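Local coordinates for YerB protein (Bacillus subtilis, PDB 2PSB) that is of unknown function but is a putative membrane lipoprotein that interacts with PcrA, a partnership not essential for viability or for repair of UV-induced lesions, at residues E29-A34 with L161-N166; D53-A58 with F67-Q72. All blocks are in the same frame, centred on the assembly; numbering follows the deposited sequence.

Interaction 1: E29-A34 with L161-N166; sequences ERRPVA and LKQETN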
# COMPACT_ATOMS: atom_id res chain seq x y z
N GLU A 29 11.03 -7.93 -15.65
CA GLU A 29 10.04 -7.46 -16.61
C GLU A 29 8.61 -7.65 -16.13
O GLU A 29 7.67 -7.29 -16.84
CB GLU A 29 10.24 -8.16 -17.94
CG GLU A 29 11.48 -7.69 -18.67
CD GLU A 29 11.88 -8.63 -19.79
OE1 GLU A 29 12.47 -9.69 -19.49
OE2 GLU A 29 11.59 -8.32 -20.96
N ARG A 30 8.44 -8.20 -14.94
CA ARG A 30 7.10 -8.41 -14.40
C ARG A 30 6.46 -7.08 -14.02
O ARG A 30 6.94 -6.37 -13.13
CB ARG A 30 7.14 -9.34 -13.20
CG ARG A 30 5.77 -9.81 -12.77
CD ARG A 30 5.88 -11.07 -11.94
NE ARG A 30 6.74 -10.87 -10.79
CZ ARG A 30 7.21 -11.84 -10.03
NH1 ARG A 30 6.90 -13.11 -10.30
NH2 ARG A 30 8.00 -11.56 -9.00
N ARG A 31 5.38 -6.73 -14.71
CA ARG A 31 4.66 -5.49 -14.45
C ARG A 31 4.07 -5.47 -13.04
O ARG A 31 3.54 -6.47 -12.56
CB ARG A 31 3.53 -5.33 -15.47
CG ARG A 31 2.81 -4.02 -15.36
CD ARG A 31 1.80 -3.87 -16.46
NE ARG A 31 1.12 -2.58 -16.38
CZ ARG A 31 0.11 -2.23 -17.16
NH1 ARG A 31 -0.35 -3.08 -18.06
NH2 ARG A 31 -0.45 -1.03 -17.03
N PRO A 32 4.17 -4.32 -12.36
CA PRO A 32 3.63 -4.19 -11.00
C PRO A 32 2.12 -4.40 -10.98
O PRO A 32 1.42 -4.02 -11.92
CB PRO A 32 4.01 -2.76 -10.61
CG PRO A 32 5.28 -2.52 -11.37
CD PRO A 32 4.93 -3.11 -12.73
N VAL A 33 1.64 -5.02 -9.90
CA VAL A 33 0.21 -5.25 -9.69
C VAL A 33 -0.12 -4.55 -8.36
O VAL A 33 0.44 -4.90 -7.32
CB VAL A 33 -0.12 -6.77 -9.60
CG1 VAL A 33 -1.60 -6.98 -9.28
CG2 VAL A 33 0.20 -7.45 -10.94
N ALA A 34 -1.01 -3.56 -8.42
CA ALA A 34 -1.43 -2.79 -7.25
C ALA A 34 -2.86 -3.18 -6.85
O ALA A 34 -3.81 -2.90 -7.58
CB ALA A 34 -1.37 -1.29 -7.55
N LEU A 161 1.53 -7.69 -19.41
CA LEU A 161 1.95 -8.25 -18.13
C LEU A 161 3.43 -8.04 -17.88
O LEU A 161 3.91 -8.24 -16.78
CB LEU A 161 1.63 -9.75 -18.09
CG LEU A 161 0.16 -10.15 -17.96
CD1 LEU A 161 -0.01 -11.63 -18.26
CD2 LEU A 161 -0.33 -9.83 -16.55
N LYS A 162 4.14 -7.64 -18.92
CA LYS A 162 5.57 -7.41 -18.79
C LYS A 162 5.95 -6.02 -19.19
O LYS A 162 5.51 -5.52 -20.21
CB LYS A 162 6.37 -8.41 -19.63
CG LYS A 162 6.46 -9.80 -19.03
CD LYS A 162 7.51 -10.64 -19.73
CE LYS A 162 7.54 -12.05 -19.15
NZ LYS A 162 7.85 -12.06 -17.69
N GLN A 163 6.75 -5.39 -18.34
CA GLN A 163 7.25 -4.05 -18.60
C GLN A 163 8.29 -3.78 -17.52
O GLN A 163 8.27 -4.39 -16.46
CB GLN A 163 6.14 -2.99 -18.53
CG GLN A 163 5.54 -2.78 -17.16
CD GLN A 163 4.73 -1.49 -17.08
OE1 GLN A 163 3.91 -1.20 -17.97
NE2 GLN A 163 4.95 -0.71 -16.02
N GLU A 164 9.21 -2.88 -17.82
CA GLU A 164 10.24 -2.53 -16.86
C GLU A 164 9.79 -1.26 -16.16
O GLU A 164 9.25 -0.35 -16.80
CB GLU A 164 11.57 -2.31 -17.57
CG GLU A 164 12.06 -3.54 -18.32
CD GLU A 164 13.20 -3.24 -19.29
OE1 GLU A 164 14.28 -2.81 -18.83
OE2 GLU A 164 13.00 -3.44 -20.51
N THR A 165 9.99 -1.20 -14.85
CA THR A 165 9.59 -0.02 -14.10
C THR A 165 10.83 0.63 -13.50
O THR A 165 11.77 -0.06 -13.07
CB THR A 165 8.54 -0.38 -13.00
OG1 THR A 165 9.13 -0.27 -11.70
CG2 THR A 165 8.03 -1.80 -13.19
N ASN A 166 10.87 1.97 -13.49
CA ASN A 166 12.01 2.68 -12.94
C ASN A 166 12.10 2.37 -11.45
O ASN A 166 11.14 2.59 -10.70
CB ASN A 166 11.88 4.19 -13.17
CG ASN A 166 13.20 4.92 -12.96
OD1 ASN A 166 14.21 4.61 -13.60
ND2 ASN A 166 13.21 5.90 -12.05
O HOH W 1 2.70 -8.97 -14.06
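Arg31 and Gln163 meet through contrasting first torsions. Arg31 sends CG anti to its backbone N (chi1 -175°) and continues extended to NE, whereas Gln163 holds CG between its backbone N and carbonyl carbon (chi1 67°), which brings its far end in against the arginine. The two chains pass at a slant, with Arg31 CG 3.5 Å from Gln163 CG. Beyond that crossing, one end of the amide reaches over the NE side of one guanidinium face, the two planes 12° apart, a near-parallel setting that holds whichever way round the amide is placed. The guanidinium itself is fixed by Asp119, with a salt bridge to NH2, and by the carbonyls of Asp97 at NE and Lys160 at NH1.

The backbones form a single bridge at Arg30 and Lys162, whose CA atoms lie 4.8 Å apart. Its firmer bond runs from Arg31 N to Leu161 O at 3.0 Å, fairly straight at the hydrogen but arriving from above the carbonyl plane. Leu161 O also accepts from a water at 3.1 Å, and that water donates to Arg31 O as well. The companion bond, Gln163 N to Glu29 O, is less certain because the place of Glu29 O is doubtful. Next along, the Thr165 CG2 methyl presses on the Pro32 ring at CG and CD, 3.4 Å from CG, tighter than usual contact. At the more open end, Glu29 CB lies 4.1 Å from Lys162 CD, but their charged groups do not touch.

With a carboxylate and two carbonyls gathered round it, the buried Arg31 guanidinium probably keeps its positive charge, while Gln163 packs mainly along the arginine's aliphatic stem.

Interaction 2: D53-A58 with F67-Q72; sequences DIVIEA and FLAIFQ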
# COMPACT_ATOMS: atom_id res chain seq x y z
N ASP A 53 5.85 -5.50 -2.13
CA ASP A 53 7.07 -4.71 -1.97
C ASP A 53 6.77 -3.40 -1.25
O ASP A 53 7.54 -2.95 -0.40
CB ASP A 53 7.71 -4.43 -3.33
CG ASP A 53 8.05 -5.71 -4.10
OD1 ASP A 53 8.29 -6.74 -3.47
OD2 ASP A 53 8.10 -5.67 -5.34
N ILE A 54 5.62 -2.81 -1.58
CA ILE A 54 5.18 -1.55 -1.00
C ILE A 54 3.71 -1.64 -0.64
O ILE A 54 2.90 -2.13 -1.43
CB ILE A 54 5.30 -0.37 -1.99
CG1 ILE A 54 6.73 -0.27 -2.52
CG2 ILE A 54 4.88 0.94 -1.31
CD1 ILE A 54 6.82 0.54 -3.80
N VAL A 55 3.38 -1.16 0.55
CA VAL A 55 2.00 -1.15 0.99
C VAL A 55 1.71 0.26 1.47
O VAL A 55 2.48 0.83 2.25
CB VAL A 55 1.76 -2.15 2.14
CG1 VAL A 55 0.34 -1.94 2.70
CG2 VAL A 55 1.93 -3.60 1.63
N ILE A 56 0.61 0.84 0.99
CA ILE A 56 0.24 2.19 1.38
C ILE A 56 -1.10 2.21 2.10
O ILE A 56 -2.10 1.71 1.60
CB ILE A 56 0.20 3.14 0.16
CG1 ILE A 56 1.56 3.10 -0.55
CG2 ILE A 56 -0.07 4.59 0.62
CD1 ILE A 56 1.52 2.53 -1.94
N GLU A 57 -1.11 2.78 3.30
CA GLU A 57 -2.32 2.87 4.10
C GLU A 57 -2.79 4.31 4.12
O GLU A 57 -1.98 5.23 4.26
CB GLU A 57 -2.04 2.36 5.53
CG GLU A 57 -3.20 2.47 6.51
CD GLU A 57 -2.87 1.88 7.88
OE1 GLU A 57 -3.82 1.63 8.64
OE2 GLU A 57 -1.67 1.68 8.19
N ALA A 58 -4.09 4.50 3.98
CA ALA A 58 -4.67 5.84 4.00
C ALA A 58 -6.13 5.75 4.37
O ALA A 58 -6.75 4.68 4.24
CB ALA A 58 -4.51 6.53 2.62
N PHE A 67 -5.64 -0.23 2.34
CA PHE A 67 -4.32 -0.44 1.76
C PHE A 67 -4.28 -0.53 0.24
O PHE A 67 -5.27 -0.87 -0.42
CB PHE A 67 -3.73 -1.77 2.25
CG PHE A 67 -3.69 -1.94 3.74
CD1 PHE A 67 -3.70 -3.21 4.30
CD2 PHE A 67 -3.65 -0.84 4.59
CE1 PHE A 67 -3.66 -3.40 5.68
CE2 PHE A 67 -3.61 -1.01 5.97
CZ PHE A 67 -3.62 -2.29 6.52
N LEU A 68 -3.10 -0.22 -0.30
CA LEU A 68 -2.81 -0.38 -1.72
C LEU A 68 -1.53 -1.20 -1.57
O LEU A 68 -0.52 -0.69 -1.09
CB LEU A 68 -2.49 0.94 -2.43
CG LEU A 68 -2.18 0.70 -3.92
CD1 LEU A 68 -3.45 0.20 -4.66
CD2 LEU A 68 -1.66 1.97 -4.56
N ALA A 69 -1.61 -2.48 -1.92
CA ALA A 69 -0.46 -3.37 -1.84
C ALA A 69 0.11 -3.54 -3.24
O ALA A 69 -0.54 -4.09 -4.13
CB ALA A 69 -0.86 -4.71 -1.25
N ILE A 70 1.34 -3.07 -3.41
CA ILE A 70 2.00 -3.14 -4.70
C ILE A 70 2.99 -4.29 -4.75
O ILE A 70 3.98 -4.32 -4.00
CB ILE A 70 2.72 -1.79 -4.99
CG1 ILE A 70 1.70 -0.65 -4.88
CG2 ILE A 70 3.40 -1.82 -6.36
CD1 ILE A 70 2.25 0.70 -5.28
N PHE A 71 2.70 -5.24 -5.64
CA PHE A 71 3.52 -6.43 -5.84
C PHE A 71 4.30 -6.31 -7.15
O PHE A 71 3.79 -5.79 -8.14
CB PHE A 71 2.65 -7.69 -5.94
CG PHE A 71 1.68 -7.87 -4.81
CD1 PHE A 71 0.48 -7.17 -4.79
CD2 PHE A 71 1.97 -8.74 -3.77
CE1 PHE A 71 -0.42 -7.34 -3.76
CE2 PHE A 71 1.08 -8.92 -2.73
CZ PHE A 71 -0.12 -8.23 -2.72
N GLN A 72 5.53 -6.80 -7.13
CA GLN A 72 6.39 -6.77 -8.31
C GLN A 72 7.46 -7.85 -8.18
O GLN A 72 7.55 -8.72 -9.04
CB GLN A 72 7.05 -5.40 -8.46
CG GLN A 72 7.73 -5.15 -9.80
CD GLN A 72 8.97 -6.01 -10.02
OE1 GLN A 72 9.82 -6.15 -9.14
NE2 GLN A 72 9.07 -6.59 -11.21
O HOH W 2 10.39 -5.07 -6.87
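Ile56 and Leu68 exchange backbone bonds as an antiparallel hydrogen-bonded pair, with Ile56 N 2.8 Å from Leu68 O and Leu68 N 2.9 Å from Ile56 O. Two residues on, Ile70 N donates to Ile54 O at 2.7 Å, lying nearly in line with the carbonyl. The return is doubled: Ile70 O accepts from Ile54 N at 3.3 Å and from Asp53 N at 2.9 Å, the former straighter and in the carbonyl plane. Two residues thus face one, a classic beta bulge opposite Ile70.

The side chains divide between the faces of the sheet. Ile54, Ile56, Leu68 and Ile70 share one, where Ile56 CD1 meets Ile70 CD1 at 3.9 Å. On the other, Val55 CG2 rests 4.2 Å from Ala69 CB, and Glu57 runs alongside Phe67, pointing the same way. Glu57 CG, set anti to the backbone N (chi1 177°), comes to the ring edge in plane, 3.5 Å from Phe67 CE2; the carboxylate beyond stands 88° to the ring.

The pairing is that of a beta hairpin, its strand directions 170° apart, placed between strand 33-37 beside 65-71 and strand 293-298 running parallel to 54-59.

The second shell fixes the polar ends. Glu57 is held by Thr65 and by a salt bridge to Arg210, while Trp294 meets the Phe67 ring edge-to-face. Beyond the bulge, one water donates to both Asp53 OD2 and Gln72 OE1. Asp53 OD1 binds Ser73 and forms a salt bridge with Lys292, and Gln72 NE2 reaches the carbonyl of Val27.

In the fold
Interaction 2 lies near the centre of the chain, with every touching residue buried, whereas interaction 1 lies about 16 Å from that centre and is only partly buried; their own centres are about 15 Å apart. The hairpin pairing is accordingly a continuous antiparallel one, bulged at one end, and largely aliphatic, while 29-34 with 161-166 relies on an isolated bridge, a water and an arginine–glutamine side-chain crossing. They meet through strand 65-71, which neighbours strand 33-37: Val33 O lies 2.8 Å from Phe71 N, a probable hydrogen bond, and Ala34 packs on Leu68. Arg30 NH2 also bonds to Gln72 O. In sequence, interaction 2 is nested within the long loop that interaction 1 closes.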